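PDB 3M1H: lysine specific cysteine protease from Porphyromonas gingivalis, which cleaves proteins after lysine as a cysteine protease, may be a virulence factor, and carries adhesin domains, the K3 domain among them, that are hemolytic in vitro when isolated. Local coordinates for residues G79-W84 and K144-P149; C86-N91 and R136-W141. All blocks are in the same frame, centred on the assembly; numbering follows the deposited sequence.

Contact 1 (G79-W84 and K144-P149); sequences GTLTFW and KTVQLP
The F83 ring carries the K144 aliphatic chain over one face, with CB 3.9 Å from the ring centroid in a CH-pi contact, while V146 CG2 meets its edge near the ring plane; F157 and the F83 ring meet edge-to-face. These groups sit on an antiparallel strand pair of the adhesin domain's jelly-roll sandwich. F83 CG stands between the backbone N and the carbonyl carbon (chi1 64°), which swings the ring over the neighbouring strand. Lysine suits its place by dividing its roles: its methylenes cover the phenyl, and the chain then takes NZ to a salt bridge with E118.

The hydrogen-bonded pairs G79-L148, L81-V146 and F83-K144 join the strands, V146 N lying 2.8 Å from L81 O. L81, V146 and L148 share the F83 side, which faces strand 96-102 of the other sheet, so branched apolar residues fit there. G79 brings no side chain beside L148. On the more exposed face, short threonines pack through methyls, T80 CG2 lying 3.7 Å from T145 CG2. Beside them Q147 folds back, bent at chi2 (-57°), and its OE1 accepts a 2.9 Å hydrogen bond from T80 OG1.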
loop_
_atom_site.group_PDB
_atom_site.type_symbol
_atom_site.label_atom_id
_atom_site.label_comp_id
_atom_site.label_asym_id
_atom_site.label_seq_id
_atom_site.Cartn_x
_atom_site.Cartn_y
_atom_site.Cartn_z
ATOM N N GLY A 79 16.318 -1.889 11.447
ATOM C CA GLY A 79 16.335 -0.932 10.351
ATOM C C GLY A 79 15.200 0.062 10.384
ATOM O O GLY A 79 14.418 0.136 11.342
ATOM N N THR A 80 15.112 0.868 9.313
ATOM C CA THR A 80 14.130 1.942 9.208
ATOM C C THR A 80 13.470 1.870 7.832
ATOM O O THR A 80 14.180 1.817 6.803
ATOM C CB THR A 80 14.735 3.346 9.376
ATOM O OG1 THR A 80 15.492 3.365 10.601
ATOM C CG2 THR A 80 13.618 4.440 9.389
ATOM N N LEU A 81 12.140 1.859 7.867
ATOM C CA LEU A 81 11.306 1.908 6.676
ATOM C C LEU A 81 10.814 3.321 6.487
ATOM O O LEU A 81 10.272 3.926 7.434
ATOM C CB LEU A 81 10.095 0.976 6.837
ATOM C CG LEU A 81 8.931 1.096 5.858
ATOM C CD1 LEU A 81 9.329 0.615 4.481
ATOM C CD2 LEU A 81 7.681 0.315 6.342
ATOM N N THR A 82 10.924 3.832 5.258
ATOM C CA THR A 82 10.167 5.000 4.828
ATOM C C THR A 82 9.442 4.688 3.539
ATOM O O THR A 82 9.877 3.857 2.742
ATOM C CB THR A 82 11.032 6.269 4.603
ATOM O OG1 THR A 82 11.985 6.021 3.568
ATOM C CG2 THR A 82 11.800 6.644 5.856
ATOM N N PHE A 83 8.306 5.338 3.381
ATOM C CA PHE A 83 7.470 5.160 2.203
ATOM C C PHE A 83 6.549 6.345 2.061
ATOM O O PHE A 83 6.355 7.118 3.020
ATOM C CB PHE A 83 6.693 3.833 2.249
ATOM C CG PHE A 83 5.684 3.724 3.380
ATOM C CD1 PHE A 83 4.383 4.137 3.208
ATOM C CD2 PHE A 83 6.077 3.245 4.620
ATOM C CE1 PHE A 83 3.447 4.040 4.252
ATOM C CE2 PHE A 83 5.122 3.127 5.666
ATOM C CZ PHE A 83 3.847 3.541 5.477
ATOM N N TRP A 84 5.950 6.463 0.880
ATOM C CA TRP A 84 4.989 7.515 0.603
ATOM C C TRP A 84 3.611 6.925 0.310
ATOM O O TRP A 84 3.497 5.873 -0.368
ATOM C CB TRP A 84 5.456 8.365 -0.561
ATOM C CG TRP A 84 6.739 9.117 -0.310
ATOM C CD1 TRP A 84 8.011 8.626 -0.341
ATOM C CD2 TRP A 84 6.845 10.508 -0.020
ATOM N NE1 TRP A 84 8.915 9.648 -0.075
ATOM C CE2 TRP A 84 8.219 10.808 0.108
ATOM C CE3 TRP A 84 5.911 11.527 0.140
ATOM C CZ2 TRP A 84 8.662 12.098 0.389
ATOM C CZ3 TRP A 84 6.358 12.804 0.438
ATOM C CH2 TRP A 84 7.733 13.064 0.553
ATOM N N LYS A 144 5.899 8.463 5.427
ATOM C CA LYS A 144 5.791 7.802 6.729
ATOM C C LYS A 144 7.093 7.110 7.062
ATOM O O LYS A 144 7.830 6.672 6.151
ATOM C CB LYS A 144 4.656 6.755 6.727
ATOM C CG LYS A 144 3.303 7.240 6.240
ATOM C CD LYS A 144 2.657 8.142 7.275
ATOM C CE LYS A 144 1.497 8.876 6.662
ATOM N NZ LYS A 144 0.743 9.642 7.714
ATOM N N THR A 145 7.404 7.028 8.358
ATOM C CA THR A 145 8.624 6.416 8.856
ATOM C C THR A 145 8.268 5.410 9.927
ATOM O O THR A 145 7.518 5.747 10.854
ATOM C CB THR A 145 9.601 7.491 9.404
ATOM O OG1 THR A 145 9.921 8.412 8.351
ATOM C CG2 THR A 145 10.882 6.882 9.931
ATOM N N VAL A 146 8.740 4.178 9.758
ATOM C CA VAL A 146 8.447 3.083 10.693
ATOM C C VAL A 146 9.745 2.388 11.091
ATOM O O VAL A 146 10.555 2.022 10.261
ATOM C CB VAL A 146 7.506 2.050 10.032
ATOM C CG1 VAL A 146 7.224 0.912 10.982
ATOM C CG2 VAL A 146 6.222 2.699 9.529
ATOM N N GLN A 147 9.980 2.207 12.379
ATOM C CA GLN A 147 11.155 1.492 12.820
ATOM C C GLN A 147 10.925 -0.016 12.813
ATOM O O GLN A 147 9.867 -0.471 13.237
ATOM C CB GLN A 147 11.575 1.969 14.221
ATOM C CG GLN A 147 11.771 3.486 14.319
ATOM C CD GLN A 147 12.811 4.044 13.325
ATOM O OE1 GLN A 147 13.744 3.359 12.930
ATOM N NE2 GLN A 147 12.617 5.311 12.910
ATOM N N LEU A 148 11.898 -0.748 12.306
ATOM C CA LEU A 148 11.815 -2.200 12.110
ATOM C C LEU A 148 12.716 -2.928 13.116
ATOM O O LEU A 148 13.904 -2.661 13.204
ATOM C CB LEU A 148 12.205 -2.623 10.684
ATOM C CG LEU A 148 11.431 -1.977 9.533
ATOM C CD1 LEU A 148 12.020 -2.401 8.205
ATOM C CD2 LEU A 148 9.910 -2.230 9.610
ATOM N N PRO A 149 12.149 -3.881 13.876
ATOM C CA PRO A 149 12.980 -4.542 14.877
ATOM C C PRO A 149 14.016 -5.452 14.289
ATOM O O PRO A 149 13.879 -5.946 13.176
ATOM C CB PRO A 149 11.967 -5.354 15.706
ATOM C CG PRO A 149 10.850 -5.537 14.838
ATOM C CD PRO A 149 10.754 -4.323 13.946
#

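Contact 2 (C86-N91 and R136-W141); sequences CAQDAN and RAQGTW
An Asx turn and a sulfur-aromatic contact mark this join, where the end of strand 79-87 and the loop after it meet the irregular chain leading into strand 142-148. C86 SG lies over the centre of one face of the W141 six-membered ring, 3.5 Å from its centroid and 15° off the normal. A chi1 of 76° tucks SG in among the backbone atoms, over the ring; a polarisable thiol suits such a close approach to an indole. C86 CB follows over the same ring as a CH-pi donor.

Next along, G139 N gives a 2.8 Å hydrogen bond to A87 O. Glycine, having no CB, lets the N come this close to the carbonyl. The Q88 and Q138 amides, their planes nearly perpendicular, share a bond of 2.9 Å from Q138 NE2 to Q88 OE1; the acceptor lies in the plane of the Q138 amide and the hydrogen bond is nearly straight (172°). Each atom has a second partner, NE2 giving to A42 O and OE1 accepting from N169, which fixes both amide flips.

A90 N donates to A137 O at 3.0 Å. The small A90 methyl packs 3.7 Å from G139 CA. D89 OD1 accepts from N91 N, closing the Asx turn, and OD2 takes the backbone N of G134. A water joins N91 ND2 to A137 N, N91 OD1 is hydrogen-bonded to T124 OG1, and the N91 amide stands at right angles to the R136 guanidinium, with N91 ND2 3.5 Å from R136 CD. R136 itself is paired with E130.

The W141 indole also meets H44 and touches D171, a calcium ligand, and C86 and Q88 are hydrogen-bonded through their backbones to strand 167-177, alongside strand 79-87.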
loop_
_atom_site.group_PDB
_atom_site.type_symbol
_atom_site.label_atom_id
_atom_site.label_comp_id
_atom_site.label_asym_id
_atom_site.label_seq_id
_atom_site.Cartn_x
_atom_site.Cartn_y
_atom_site.Cartn_z
ATOM N N CYS A 86 -0.726 8.005 -0.479
ATOM C CA CYS A 86 -1.795 8.967 -0.650
ATOM C C CYS A 86 -3.104 8.277 -0.991
ATOM O O CYS A 86 -3.121 7.113 -1.434
ATOM C CB CYS A 86 -1.453 10.001 -1.738
ATOM S SG CYS A 86 -1.578 9.470 -3.467
ATOM N N ALA A 87 -4.197 9.021 -0.831
ATOM C CA ALA A 87 -5.459 8.619 -1.342
ATOM C C ALA A 87 -5.546 8.971 -2.807
ATOM O O ALA A 87 -5.263 10.120 -3.204
ATOM C CB ALA A 87 -6.595 9.347 -0.537
ATOM N N GLN A 88 -5.979 8.059 -3.662
ATOM C CA GLN A 88 -6.111 8.427 -5.081
ATOM C C GLN A 88 -7.165 9.514 -5.381
ATOM O O GLN A 88 -6.982 10.344 -6.252
ATOM C CB GLN A 88 -6.386 7.191 -5.969
ATOM C CG GLN A 88 -6.636 7.536 -7.426
ATOM C CD GLN A 88 -5.466 8.237 -8.087
ATOM O OE1 GLN A 88 -4.364 8.199 -7.553
ATOM N NE2 GLN A 88 -5.694 8.873 -9.233
ATOM N N ASP A 89 -8.262 9.488 -4.623
ATOM C CA ASP A 89 -9.262 10.536 -4.708
ATOM C C ASP A 89 -9.217 11.318 -3.404
ATOM O O ASP A 89 -9.635 10.790 -2.384
ATOM C CB ASP A 89 -10.643 9.912 -4.947
ATOM C CG ASP A 89 -11.703 10.948 -5.315
ATOM O OD1 ASP A 89 -11.570 12.125 -4.902
ATOM O OD2 ASP A 89 -12.676 10.561 -5.995
ATOM N N ALA A 90 -8.712 12.558 -3.445
ATOM C CA ALA A 90 -8.633 13.396 -2.244
ATOM C C ALA A 90 -9.981 13.530 -1.528
ATOM O O ALA A 90 -9.992 13.811 -0.342
ATOM C CB ALA A 90 -8.088 14.794 -2.588
ATOM N N ASN A 91 -11.079 13.341 -2.263
ATOM C CA ASN A 91 -12.449 13.512 -1.749
ATOM C C ASN A 91 -13.161 12.235 -1.279
ATOM O O ASN A 91 -14.296 12.266 -0.780
ATOM C CB ASN A 91 -13.283 14.210 -2.821
ATOM C CG ASN A 91 -12.641 15.478 -3.301
ATOM O OD1 ASN A 91 -12.435 16.412 -2.520
ATOM N ND2 ASN A 91 -12.276 15.516 -4.571
ATOM N N ARG A 136 -11.264 14.131 -9.818
ATOM C CA ARG A 136 -10.715 15.440 -9.450
ATOM C C ARG A 136 -9.277 15.267 -9.032
ATOM O O ARG A 136 -8.510 14.630 -9.741
ATOM C CB ARG A 136 -11.562 16.125 -8.360
ATOM C CG ARG A 136 -13.030 16.277 -8.699
ATOM C CD ARG A 136 -13.755 16.872 -7.499
ATOM N NE ARG A 136 -15.173 17.040 -7.754
ATOM C CZ ARG A 136 -16.088 16.091 -7.619
ATOM N NH1 ARG A 136 -15.747 14.864 -7.224
ATOM N NH2 ARG A 136 -17.362 16.375 -7.870
ATOM N N ALA A 137 -8.896 15.811 -7.880
ATOM C CA ALA A 137 -7.492 15.815 -7.523
ATOM C C ALA A 137 -7.117 14.562 -6.749
ATOM O O ALA A 137 -7.912 13.971 -6.002
ATOM C CB ALA A 137 -7.145 17.061 -6.729
ATOM N N GLN A 138 -5.878 14.162 -6.938
ATOM C CA GLN A 138 -5.278 13.175 -6.079
ATOM C C GLN A 138 -5.036 13.743 -4.675
ATOM O O GLN A 138 -4.802 14.951 -4.506
ATOM C CB GLN A 138 -3.963 12.750 -6.771
ATOM C CG GLN A 138 -3.472 11.402 -6.498
ATOM C CD GLN A 138 -2.148 11.123 -7.210
ATOM O OE1 GLN A 138 -1.253 11.967 -7.255
ATOM N NE2 GLN A 138 -2.010 9.906 -7.720
ATOM N N GLY A 139 -5.056 12.887 -3.671
ATOM C CA GLY A 139 -4.696 13.282 -2.333
ATOM C C GLY A 139 -3.222 13.632 -2.282
ATOM O O GLY A 139 -2.434 13.200 -3.130
ATOM N N THR A 140 -2.860 14.372 -1.245
ATOM C CA THR A 140 -1.476 14.703 -0.979
ATOM C C THR A 140 -0.658 13.450 -0.633
ATOM O O THR A 140 -1.089 12.591 0.118
ATOM C CB THR A 140 -1.354 15.689 0.202
ATOM O OG1 THR A 140 -2.174 16.833 -0.041
ATOM C CG2 THR A 140 0.108 16.137 0.389
ATOM N N TRP A 141 0.528 13.344 -1.227
ATOM C CA TRP A 141 1.497 12.337 -0.838
ATOM C C TRP A 141 2.139 12.732 0.476
ATOM O O TRP A 141 2.671 13.855 0.605
ATOM C CB TRP A 141 2.593 12.177 -1.889
ATOM C CG TRP A 141 2.130 11.500 -3.166
ATOM C CD1 TRP A 141 1.730 12.110 -4.330
ATOM C CD2 TRP A 141 2.066 10.097 -3.410
ATOM N NE1 TRP A 141 1.413 11.167 -5.277
ATOM C CE2 TRP A 141 1.601 9.924 -4.735
ATOM C CE3 TRP A 141 2.327 8.963 -2.631
ATOM C CZ2 TRP A 141 1.402 8.664 -5.297
ATOM C CZ3 TRP A 141 2.139 7.706 -3.196
ATOM C CH2 TRP A 141 1.665 7.580 -4.510
HETATM O O HOH W 1 -3.630 11.567 0.568
HETATM O O HOH W 2 -10.356 12.863 -7.262
HETATM O O HOH W 3 -10.483 17.278 -5.556
#

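How the contacts relate
Following the chain from the N terminus, strand 79-87 enters contact 1 first and then, past W84, supplies C86 and A87 to contact 2. The chain goes on through strands 96-102 and 116-119 of the other sheet before returning as 136-141, which closes contact 2, the inner loop. A few residues later 144-149 closes contact 1 around it, so contact 2 lies within the longer loop closed between two neighbouring strands of the sheet. Contact 1 is the regular ladder within the sheet; contact 2 ties the irregular chain at the ends of the same two strands. Their centres lie 22 Å apart, yet they meet where W84 O packs 3.6 Å from W141 CZ3.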